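Local coordinates for protein serine protease pet (Escherichia coli, PDB 4OM9) that acts as a secreted serine protease and enterotoxin of enteroaggregative Escherichia coli, probably cleaving the host cytoskeletal protein alpha-fodrin, at residues Lys580-Ser591 with Ala599-Ser610; Lys757-Asp767 with Gln798-Leu807. All coordinates share one frame; numbering follows the deposited sequence.

Overall arrangement
Both contacts belong to the long beta-helix of the passenger domain, and each joins one coil to the next. Along the chain they follow in series, neither nesting nor crossing. In contact 1, segment 580-591 passes through strand 592-595 and returns as 599-610, so one full coil closes after seven intervening residues. Contact 2 opens farther toward the C terminus, where 757-767 is followed by a longer excursion of 30 residues, including strands 788-791 and 794-796, before 798-807 comes alongside. The centres of contact 1 and contact 2 lie about 33 Å apart, and the two do not touch. Contact 1 is parallel strand pairing on two faces of the beta-helix, interrupted by a bulge at the corner, whereas contact 2 pairs two irregular segments.

Contact 1: Lys580-Ser591 with Ala599-Ser610; sequences KFRFDNLNIEDS and ADVEGNIQAKNS
The Phe-583 ring carries the carbonyl O of Glu-602 over the centre of one face, with Gly-603 N nearer the rim, while Asn-604 O lies at its edge; Phe-583 CE2 also touches Val-601 CG1 at 3.7 Å. The Arg-582 guanidinium has CB of Glu-602 over one face and the backbone carbonyl of Asp-600 at its edge. Arg-582 NH2 bonds Asp-600 OD1 at 2.9 Å and Arg-582 NH1 bonds Asp-600 O at 2.8 Å, an end-on grip that a bend at chi2 (-64°) makes possible. Phe-581 N reaches that same carbonyl O from the opposite face of its plane. Glu-602 OE1, 3.1 Å from Arg-582 NE, adds charge alone, lying well out of the guanidinium plane. Farther along, Lys-608 NZ pairs with Glu-589 OE2 (2.7 Å), and in the turns that follow the strands Asn-609 ND2 gives Asp-590 OD1 a nearly straight bond of 2.7 Å. A beta bulge at the corner shifts the register by one residue. These coils of the parallel beta-helix turn Phe-581, Phe-583, Leu-586 and Val-601 inward onto Met-516 of strand 514-520; strand 506-510 lies beside 585-589, and strand 649-652 beside 599-602.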
loop_
_atom_site.group_PDB
_atom_site.type_symbol
_atom_site.label_atom_id
_atom_site.label_comp_id
_atom_site.label_asym_id
_atom_site.label_seq_id
_atom_site.Cartn_x
_atom_site.Cartn_y
_atom_site.Cartn_z
ATOM N N LYS A 580 2.946 -2.036 -1.558
ATOM C CA LYS A 580 3.908 -2.615 -2.479
ATOM C C LYS A 580 4.013 -4.131 -2.285
ATOM O O LYS A 580 4.144 -4.631 -1.175
ATOM C CB LYS A 580 5.283 -1.971 -2.317
ATOM C CG LYS A 580 5.321 -0.475 -2.555
ATOM C CD LYS A 580 5.402 -0.127 -4.030
ATOM C CE LYS A 580 5.659 1.367 -4.237
ATOM N NZ LYS A 580 6.921 1.810 -3.565
ATOM N N PHE A 581 3.922 -4.854 -3.378
ATOM C CA PHE A 581 4.118 -6.285 -3.364
ATOM C C PHE A 581 5.232 -6.561 -4.370
ATOM O O PHE A 581 5.081 -6.321 -5.603
ATOM C CB PHE A 581 2.824 -7.027 -3.702
ATOM C CG PHE A 581 1.630 -6.586 -2.887
ATOM C CD1 PHE A 581 0.918 -5.439 -3.230
ATOM C CD2 PHE A 581 1.208 -7.322 -1.782
ATOM C CE1 PHE A 581 -0.179 -5.024 -2.478
ATOM C CE2 PHE A 581 0.101 -6.917 -1.027
ATOM C CZ PHE A 581 -0.589 -5.764 -1.383
ATOM N N ARG A 582 6.362 -6.991 -3.816
ATOM C CA ARG A 582 7.566 -7.309 -4.558
ATOM C C ARG A 582 7.971 -8.737 -4.243
ATOM O O ARG A 582 7.969 -9.152 -3.068
ATOM C CB ARG A 582 8.703 -6.352 -4.201
ATOM C CG ARG A 582 8.451 -4.866 -4.535
ATOM C CD ARG A 582 8.315 -4.674 -6.045
ATOM N NE ARG A 582 8.082 -3.286 -6.464
ATOM C CZ ARG A 582 6.880 -2.713 -6.558
ATOM N NH1 ARG A 582 5.781 -3.395 -6.242
ATOM N NH2 ARG A 582 6.776 -1.452 -6.969
ATOM N N PHE A 583 8.329 -9.484 -5.286
ATOM C CA PHE A 583 8.776 -10.859 -5.121
ATOM C C PHE A 583 9.476 -11.361 -6.372
ATOM O O PHE A 583 9.135 -10.955 -7.471
ATOM C CB PHE A 583 7.588 -11.762 -4.796
ATOM C CG PHE A 583 6.456 -11.630 -5.766
ATOM C CD1 PHE A 583 6.464 -12.326 -6.967
ATOM C CD2 PHE A 583 5.381 -10.792 -5.482
ATOM C CE1 PHE A 583 5.426 -12.175 -7.877
ATOM C CE2 PHE A 583 4.347 -10.653 -6.367
ATOM C CZ PHE A 583 4.370 -11.349 -7.577
ATOM N N ASP A 584 10.452 -12.246 -6.213
ATOM C CA ASP A 584 11.103 -12.810 -7.380
ATOM C C ASP A 584 10.102 -13.647 -8.148
ATOM O O ASP A 584 9.964 -13.504 -9.363
ATOM C CB ASP A 584 12.321 -13.641 -6.990
ATOM C CG ASP A 584 13.418 -12.789 -6.422
ATOM O OD1 ASP A 584 13.537 -11.635 -6.891
ATOM O OD2 ASP A 584 14.137 -13.249 -5.501
ATOM N N ASN A 585 9.373 -14.482 -7.421
ATOM C CA ASN A 585 8.408 -15.366 -8.042
ATOM C C ASN A 585 7.176 -15.635 -7.189
ATOM O O ASN A 585 7.268 -15.875 -5.993
ATOM C CB ASN A 585 9.075 -16.699 -8.398
ATOM C CG ASN A 585 10.183 -16.539 -9.419
ATOM O OD1 ASN A 585 9.924 -16.432 -10.619
ATOM N ND2 ASN A 585 11.426 -16.513 -8.950
ATOM N N LEU A 586 6.019 -15.574 -7.822
ATOM C CA LEU A 586 4.807 -16.129 -7.257
ATOM C C LEU A 586 4.430 -17.403 -8.020
ATOM O O LEU A 586 4.277 -17.375 -9.253
ATOM C CB LEU A 586 3.655 -15.122 -7.330
ATOM C CG LEU A 586 2.461 -15.461 -6.439
ATOM C CD1 LEU A 586 1.756 -14.192 -5.997
ATOM C CD2 LEU A 586 1.498 -16.370 -7.123
ATOM N N ASN A 587 4.256 -18.500 -7.290
ATOM C CA ASN A 587 3.665 -19.701 -7.866
ATOM C C ASN A 587 2.240 -19.942 -7.345
ATOM O O ASN A 587 2.007 -19.921 -6.131
ATOM C CB ASN A 587 4.548 -20.914 -7.578
ATOM C CG ASN A 587 3.972 -22.209 -8.151
ATOM O OD1 ASN A 587 3.928 -22.407 -9.374
ATOM N ND2 ASN A 587 3.526 -23.098 -7.264
ATOM N N ILE A 588 1.293 -20.168 -8.258
ATOM C CA ILE A 588 -0.084 -20.533 -7.892
ATOM C C ILE A 588 -0.465 -21.867 -8.490
ATOM O O ILE A 588 -0.255 -22.089 -9.676
ATOM C CB ILE A 588 -1.159 -19.551 -8.411
ATOM C CG1 ILE A 588 -0.559 -18.481 -9.317
ATOM C CG2 ILE A 588 -2.080 -19.034 -7.302
ATOM C CD1 ILE A 588 -1.593 -17.445 -9.723
ATOM N N GLU A 589 -1.086 -22.722 -7.691
ATOM C CA GLU A 589 -1.635 -23.959 -8.207
ATOM C C GLU A 589 -3.102 -24.085 -7.807
ATOM O O GLU A 589 -3.455 -23.886 -6.651
ATOM C CB GLU A 589 -0.807 -25.153 -7.722
ATOM C CG GLU A 589 0.659 -24.994 -8.087
ATOM C CD GLU A 589 1.497 -26.239 -7.903
ATOM O OE1 GLU A 589 1.086 -27.180 -7.180
ATOM O OE2 GLU A 589 2.591 -26.258 -8.499
ATOM N N ASP A 590 -3.953 -24.348 -8.795
ATOM C CA ASP A 590 -5.368 -24.632 -8.569
ATOM C C ASP A 590 -6.132 -23.640 -7.672
ATOM O O ASP A 590 -6.979 -24.041 -6.870
ATOM C CB ASP A 590 -5.487 -26.039 -7.998
ATOM C CG ASP A 590 -4.713 -27.060 -8.833
ATOM O OD1 ASP A 590 -5.232 -27.494 -9.894
ATOM O OD2 ASP A 590 -3.572 -27.398 -8.443
ATOM N N SER A 591 -5.861 -22.350 -7.828
ATOM C CA SER A 591 -6.596 -21.367 -7.045
ATOM C C SER A 591 -6.659 -20.039 -7.783
ATOM O O SER A 591 -6.578 -20.001 -9.009
ATOM C CB SER A 591 -5.960 -21.194 -5.655
ATOM O OG SER A 591 -6.865 -20.572 -4.750
ATOM N N ALA A 599 -3.127 -1.925 -5.092
ATOM C CA ALA A 599 -1.954 -2.779 -5.006
ATOM C C ALA A 599 -0.982 -2.431 -6.136
ATOM O O ALA A 599 -1.379 -2.236 -7.283
ATOM C CB ALA A 599 -2.336 -4.257 -5.067
ATOM N N ASP A 600 0.288 -2.328 -5.776
ATOM C CA ASP A 600 1.375 -2.087 -6.700
ATOM C C ASP A 600 2.228 -3.351 -6.665
ATOM O O ASP A 600 3.023 -3.539 -5.736
ATOM C CB ASP A 600 2.159 -0.842 -6.271
ATOM C CG ASP A 600 3.252 -0.443 -7.248
ATOM O OD1 ASP A 600 3.969 -1.312 -7.793
ATOM O OD2 ASP A 600 3.411 0.779 -7.455
ATOM N N VAL A 601 2.032 -4.217 -7.665
ATOM C CA VAL A 601 2.614 -5.556 -7.670
ATOM C C VAL A 601 3.699 -5.718 -8.714
ATOM O O VAL A 601 3.486 -5.406 -9.878
ATOM C CB VAL A 601 1.554 -6.654 -7.929
ATOM C CG1 VAL A 601 2.195 -8.026 -7.746
ATOM C CG2 VAL A 601 0.377 -6.504 -7.012
ATOM N N GLU A 602 4.842 -6.245 -8.295
ATOM C CA GLU A 602 5.942 -6.468 -9.201
ATOM C C GLU A 602 6.700 -7.767 -8.891
ATOM O O GLU A 602 7.245 -7.976 -7.792
ATOM C CB GLU A 602 6.894 -5.290 -9.156
ATOM C CG GLU A 602 8.234 -5.479 -9.817
ATOM C CD GLU A 602 8.883 -4.155 -10.221
ATOM O OE1 GLU A 602 8.608 -3.122 -9.563
ATOM O OE2 GLU A 602 9.645 -4.153 -11.219
ATOM N N GLY A 603 6.718 -8.635 -9.888
ATOM C CA GLY A 603 7.531 -9.825 -9.881
ATOM C C GLY A 603 6.981 -10.824 -10.895
ATOM O O GLY A 603 5.964 -10.556 -11.538
ATOM N N ASN A 604 7.633 -11.975 -11.037
ATOM C CA ASN A 604 7.199 -12.957 -12.031
ATOM C C ASN A 604 6.164 -13.956 -11.537
ATOM O O ASN A 604 6.290 -14.510 -10.462
ATOM C CB ASN A 604 8.410 -13.708 -12.597
ATOM C CG ASN A 604 9.181 -12.857 -13.574
ATOM O OD1 ASN A 604 8.635 -11.878 -14.089
ATOM N ND2 ASN A 604 10.450 -13.193 -13.820
ATOM N N ILE A 605 5.129 -14.181 -12.334
ATOM C CA ILE A 605 4.090 -15.112 -11.942
ATOM C C ILE A 605 4.190 -16.430 -12.715
ATOM O O ILE A 605 4.275 -16.422 -13.941
ATOM C CB ILE A 605 2.696 -14.515 -12.163
ATOM C CG1 ILE A 605 2.527 -13.195 -11.406
ATOM C CG2 ILE A 605 1.622 -15.512 -11.763
ATOM C CD1 ILE A 605 1.145 -12.578 -11.602
ATOM N N GLN A 606 4.212 -17.546 -11.993
ATOM C CA GLN A 606 4.023 -18.864 -12.592
ATOM C C GLN A 606 2.656 -19.374 -12.147
ATOM O O GLN A 606 2.363 -19.391 -10.953
ATOM C CB GLN A 606 5.130 -19.852 -12.188
ATOM C CG GLN A 606 6.565 -19.420 -12.514
ATOM C CD GLN A 606 7.103 -18.320 -11.587
ATOM O OE1 GLN A 606 6.957 -18.382 -10.357
ATOM N NE2 GLN A 606 7.727 -17.305 -12.181
ATOM N N ALA A 607 1.806 -19.760 -13.097
ATOM C CA ALA A 607 0.442 -20.152 -12.747
ATOM C C ALA A 607 0.074 -21.486 -13.358
ATOM O O ALA A 607 0.359 -21.753 -14.526
ATOM C CB ALA A 607 -0.560 -19.081 -13.169
ATOM N N LYS A 608 -0.567 -22.327 -12.564
ATOM C CA LYS A 608 -1.010 -23.618 -13.046
ATOM C C LYS A 608 -2.464 -23.828 -12.663
ATOM O O LYS A 608 -2.816 -23.724 -11.488
ATOM C CB LYS A 608 -0.130 -24.735 -12.477
ATOM C CG LYS A 608 -0.528 -26.133 -12.911
ATOM C CD LYS A 608 0.130 -27.188 -12.027
ATOM C CE LYS A 608 1.677 -27.199 -12.113
ATOM N NZ LYS A 608 2.357 -26.235 -11.158
ATOM N N ASN A 609 -3.293 -24.116 -13.667
ATOM C CA ASN A 609 -4.726 -24.329 -13.470
ATOM C C ASN A 609 -5.327 -23.320 -12.482
ATOM O O ASN A 609 -6.067 -23.681 -11.571
ATOM C CB ASN A 609 -4.990 -25.756 -12.987
ATOM C CG ASN A 609 -6.474 -26.089 -12.929
ATOM O OD1 ASN A 609 -7.231 -25.760 -13.851
ATOM N ND2 ASN A 609 -6.903 -26.712 -11.824
ATOM N N SER A 610 -4.977 -22.056 -12.667
ATOM C CA SER A 610 -5.340 -21.020 -11.732
ATOM C C SER A 610 -5.910 -19.783 -12.438
ATOM O O SER A 610 -5.689 -19.565 -13.632
ATOM C CB SER A 610 -4.122 -20.624 -10.890
ATOM O OG SER A 610 -3.752 -21.641 -9.982
#

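Contact 2: Lys757-Asp767 with Gln798-Leu807; sequences KAAKLSFGSAD and QSSLAMNNAL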
loop_
_atom_site.group_PDB
_atom_site.type_symbol
_atom_site.label_atom_id
_atom_site.label_comp_id
_atom_site.label_asym_id
_atom_site.label_seq_id
_atom_site.Cartn_x
_atom_site.Cartn_y
_atom_site.Cartn_z
ATOM N N LYS A 757 -15.923 -3.799 -33.680
ATOM C CA LYS A 757 -16.142 -2.475 -33.120
ATOM C C LYS A 757 -15.341 -1.436 -33.901
ATOM O O LYS A 757 -14.561 -1.779 -34.792
ATOM C CB LYS A 757 -15.748 -2.443 -31.643
ATOM C CG LYS A 757 -16.483 -3.453 -30.774
ATOM C CD LYS A 757 -17.971 -3.145 -30.692
ATOM C CE LYS A 757 -18.613 -3.822 -29.484
ATOM N NZ LYS A 757 -20.083 -3.549 -29.426
ATOM N N ALA A 758 -15.532 -0.166 -33.561
ATOM C CA ALA A 758 -14.725 0.896 -34.145
ATOM C C ALA A 758 -13.380 0.970 -33.426
ATOM O O ALA A 758 -13.214 1.741 -32.482
ATOM C CB ALA A 758 -15.453 2.230 -34.070
ATOM N N ALA A 759 -12.421 0.157 -33.859
ATOM C CA ALA A 759 -11.126 0.111 -33.180
ATOM C C ALA A 759 -10.081 0.889 -33.963
ATOM O O ALA A 759 -10.356 1.378 -35.054
ATOM C CB ALA A 759 -10.677 -1.326 -32.970
ATOM N N LYS A 760 -8.881 1.011 -33.405
ATOM C CA LYS A 760 -7.859 1.851 -34.019
ATOM C C LYS A 760 -6.490 1.192 -34.061
ATOM O O LYS A 760 -6.305 0.104 -33.530
ATOM C CB LYS A 760 -7.755 3.179 -33.269
ATOM C CG LYS A 760 -9.053 3.974 -33.186
ATOM C CD LYS A 760 -9.012 4.937 -32.008
ATOM C CE LYS A 760 -8.006 6.070 -32.220
ATOM N NZ LYS A 760 -8.483 7.031 -33.258
ATOM N N LEU A 761 -5.557 1.850 -34.751
ATOM C CA LEU A 761 -4.121 1.638 -34.559
ATOM C C LEU A 761 -3.627 0.267 -35.081
ATOM O O LEU A 761 -4.439 -0.652 -35.232
ATOM C CB LEU A 761 -3.813 1.853 -33.068
ATOM C CG LEU A 761 -3.824 3.351 -32.722
ATOM C CD1 LEU A 761 -3.630 3.602 -31.241
ATOM C CD2 LEU A 761 -2.776 4.105 -33.544
ATOM N N SER A 762 -2.327 0.110 -35.388
ATOM C CA SER A 762 -1.239 1.074 -35.147
ATOM C C SER A 762 0.003 0.881 -36.000
ATOM O O SER A 762 0.571 1.848 -36.498
ATOM C CB SER A 762 -0.743 0.961 -33.734
ATOM O OG SER A 762 0.087 -0.187 -33.658
ATOM N N PHE A 763 0.426 -0.385 -36.089
ATOM C CA PHE A 763 1.771 -0.840 -36.503
ATOM C C PHE A 763 2.819 0.222 -36.840
ATOM O O PHE A 763 2.653 1.003 -37.771
ATOM C CB PHE A 763 1.664 -1.776 -37.707
ATOM C CG PHE A 763 0.667 -2.882 -37.541
ATOM C CD1 PHE A 763 0.616 -3.629 -36.385
ATOM C CD2 PHE A 763 -0.224 -3.173 -38.561
ATOM C CE1 PHE A 763 -0.316 -4.647 -36.243
ATOM C CE2 PHE A 763 -1.149 -4.183 -38.433
ATOM C CZ PHE A 763 -1.197 -4.924 -37.272
ATOM N N GLY A 764 3.917 0.224 -36.097
ATOM C CA GLY A 764 5.040 1.076 -36.432
ATOM C C GLY A 764 5.137 2.358 -35.635
ATOM O O GLY A 764 4.147 3.062 -35.423
ATOM N N SER A 765 6.356 2.654 -35.197
ATOM C CA SER A 765 6.644 3.862 -34.440
ATOM C C SER A 765 6.247 5.106 -35.217
ATOM O O SER A 765 6.871 5.436 -36.225
ATOM C CB SER A 765 8.130 3.924 -34.089
ATOM O OG SER A 765 8.588 2.682 -33.583
ATOM N N ALA A 766 5.208 5.789 -34.744
ATOM C CA ALA A 766 4.712 6.998 -35.395
ATOM C C ALA A 766 5.765 8.105 -35.405
ATOM O O ALA A 766 5.767 8.978 -34.536
ATOM C CB ALA A 766 3.446 7.482 -34.709
ATOM N N ASP A 767 6.659 8.045 -36.392
ATOM C CA ASP A 767 7.744 9.015 -36.572
ATOM C C ASP A 767 8.738 9.042 -35.407
ATOM O O ASP A 767 9.607 9.911 -35.350
ATOM C CB ASP A 767 7.180 10.425 -36.798
ATOM C CG ASP A 767 6.592 10.604 -38.186
ATOM O OD1 ASP A 767 6.086 9.614 -38.755
ATOM O OD2 ASP A 767 6.638 11.738 -38.710
ATOM N N GLN A 798 -14.787 -1.831 -39.220
ATOM C CA GLN A 798 -15.165 -0.529 -38.674
ATOM C C GLN A 798 -13.940 0.210 -38.163
ATOM O O GLN A 798 -14.024 1.362 -37.736
ATOM C CB GLN A 798 -16.185 -0.675 -37.544
ATOM C CG GLN A 798 -17.497 -1.332 -37.940
ATOM C CD GLN A 798 -17.528 -2.812 -37.614
ATOM O OE1 GLN A 798 -16.494 -3.482 -37.617
ATOM N NE2 GLN A 798 -18.716 -3.329 -37.316
ATOM N N SER A 799 -12.796 -0.461 -38.240
ATOM C CA SER A 799 -11.602 -0.046 -37.512
ATOM C C SER A 799 -10.579 0.706 -38.365
ATOM O O SER A 799 -10.526 0.541 -39.583
ATOM C CB SER A 799 -10.947 -1.276 -36.883
ATOM O OG SER A 799 -11.934 -2.159 -36.373
ATOM N N SER A 800 -9.768 1.529 -37.706
ATOM C CA SER A 800 -8.686 2.259 -38.358
ATOM C C SER A 800 -7.412 1.418 -38.408
ATOM O O SER A 800 -7.373 0.318 -37.860
ATOM C CB SER A 800 -8.415 3.575 -37.626
ATOM O OG SER A 800 -9.585 4.372 -37.551
ATOM N N LEU A 801 -6.373 1.935 -39.060
ATOM C CA LEU A 801 -5.077 1.257 -39.067
ATOM C C LEU A 801 -3.919 2.167 -39.471
ATOM O O LEU A 801 -3.631 2.317 -40.657
ATOM C CB LEU A 801 -5.111 0.044 -39.997
ATOM C CG LEU A 801 -3.899 -0.873 -39.834
ATOM C CD1 LEU A 801 -3.696 -1.217 -38.344
ATOM C CD2 LEU A 801 -4.018 -2.134 -40.665
ATOM N N ALA A 802 -3.247 2.764 -38.490
ATOM C CA ALA A 802 -2.087 3.606 -38.771
ATOM C C ALA A 802 -0.909 2.735 -39.192
ATOM O O ALA A 802 -0.814 1.582 -38.782
ATOM C CB ALA A 802 -1.730 4.445 -37.567
ATOM N N MET A 803 -0.028 3.272 -40.034
ATOM C CA MET A 803 1.082 2.488 -40.576
ATOM C C MET A 803 2.349 3.294 -40.817
ATOM O O MET A 803 2.906 3.246 -41.913
ATOM C CB MET A 803 0.691 1.841 -41.905
ATOM C CG MET A 803 -0.728 1.331 -42.022
ATOM S SD MET A 803 -0.937 -0.349 -41.427
ATOM C CE MET A 803 -1.644 -1.089 -42.901
ATOM N N ASN A 804 2.806 4.041 -39.821
ATOM C CA ASN A 804 4.088 4.716 -39.966
ATOM C C ASN A 804 5.203 3.694 -39.982
ATOM O O ASN A 804 5.737 3.335 -38.933
ATOM C CB ASN A 804 4.322 5.730 -38.852
ATOM C CG ASN A 804 3.447 6.945 -38.986
ATOM O OD1 ASN A 804 2.322 6.860 -39.477
ATOM N ND2 ASN A 804 3.957 8.093 -38.556
ATOM N N ASN A 805 5.510 3.207 -41.181
ATOM C CA ASN A 805 6.633 2.313 -41.420
ATOM C C ASN A 805 6.317 0.931 -40.840
ATOM O O ASN A 805 6.267 0.753 -39.633
ATOM C CB ASN A 805 7.919 2.934 -40.840
ATOM C CG ASN A 805 9.188 2.323 -41.407
ATOM O OD1 ASN A 805 9.146 1.495 -42.313
ATOM N ND2 ASN A 805 10.328 2.715 -40.849
ATOM N N ALA A 806 6.073 -0.034 -41.721
ATOM C CA ALA A 806 5.609 -1.371 -41.339
ATOM C C ALA A 806 5.843 -2.290 -42.594
ATOM O O ALA A 806 6.677 -1.889 -43.403
ATOM C CB ALA A 806 4.182 -1.286 -40.844
ATOM N N LEU A 807 5.201 -3.443 -42.867
ATOM C CA LEU A 807 3.849 -3.886 -42.517
ATOM C C LEU A 807 3.719 -5.394 -42.415
ATOM O O LEU A 807 4.567 -6.067 -41.837
ATOM C CB LEU A 807 2.856 -3.392 -43.566
ATOM C CG LEU A 807 1.598 -2.652 -43.131
ATOM C CD1 LEU A 807 1.210 -3.036 -41.722
ATOM C CD2 LEU A 807 1.816 -1.167 -43.276
#
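Ser-800 N donates to Ala-759 O at 2.7 Å, a fairly straight bond with an N-H...O angle of 162°. Close by, the hydroxyl of Ser-799 donates through OG to Lys-757 O at 3.1 Å; its OG stands beside the backbone N (chi1 -40°), which turns it toward that carbonyl. Ala-759 CB lies against the same hydroxyl. At the far end, Asn-804 ND2 comes within 2.6 Å of Asp-767 OD1, but the bond is weak because the N-H points poorly at the oxygen, and the amide and carboxylate planes stand 48° apart.

Between these polar ends the packing centres on Phe-763. Phe-763 CD2 meets Leu-807 CD1 at 3.5 Å, although the placing of the Leu-807 side chain, strained in its torsions and following a cis peptide bond, is doubtful. Phe-763 CE2 touches Leu-801 CD1 at 3.9 Å, and Phe-763 CB rests against CB of Ala-806. Met-803 SD sits at the ring edge, 4.1 Å from Phe-763 CD2, a Met-aromatic contact. Leu-801 CD1 also lies against Leu-761 O. Gly-764 passes its CA close to the carbonyl oxygens of both Asn-804 and Asn-805.

Outside the pair, Phe-763 stacks on Tyr-790 and touches Ile-794 of strand 794-796, while Ser-762 OG bonds Ala-743 N and Asn-805 OD1 bonds Ser-824 OG. With just one backbone N-H...O bond joining the two segments, successive beta-helix coils are linked here mainly by the apolar cluster around Phe-763. The serine hydroxyl adds a polar tie near one end, and the Asn-804 to Asp-767 contact, very short and poorly angled, is a doubtful tie at the other.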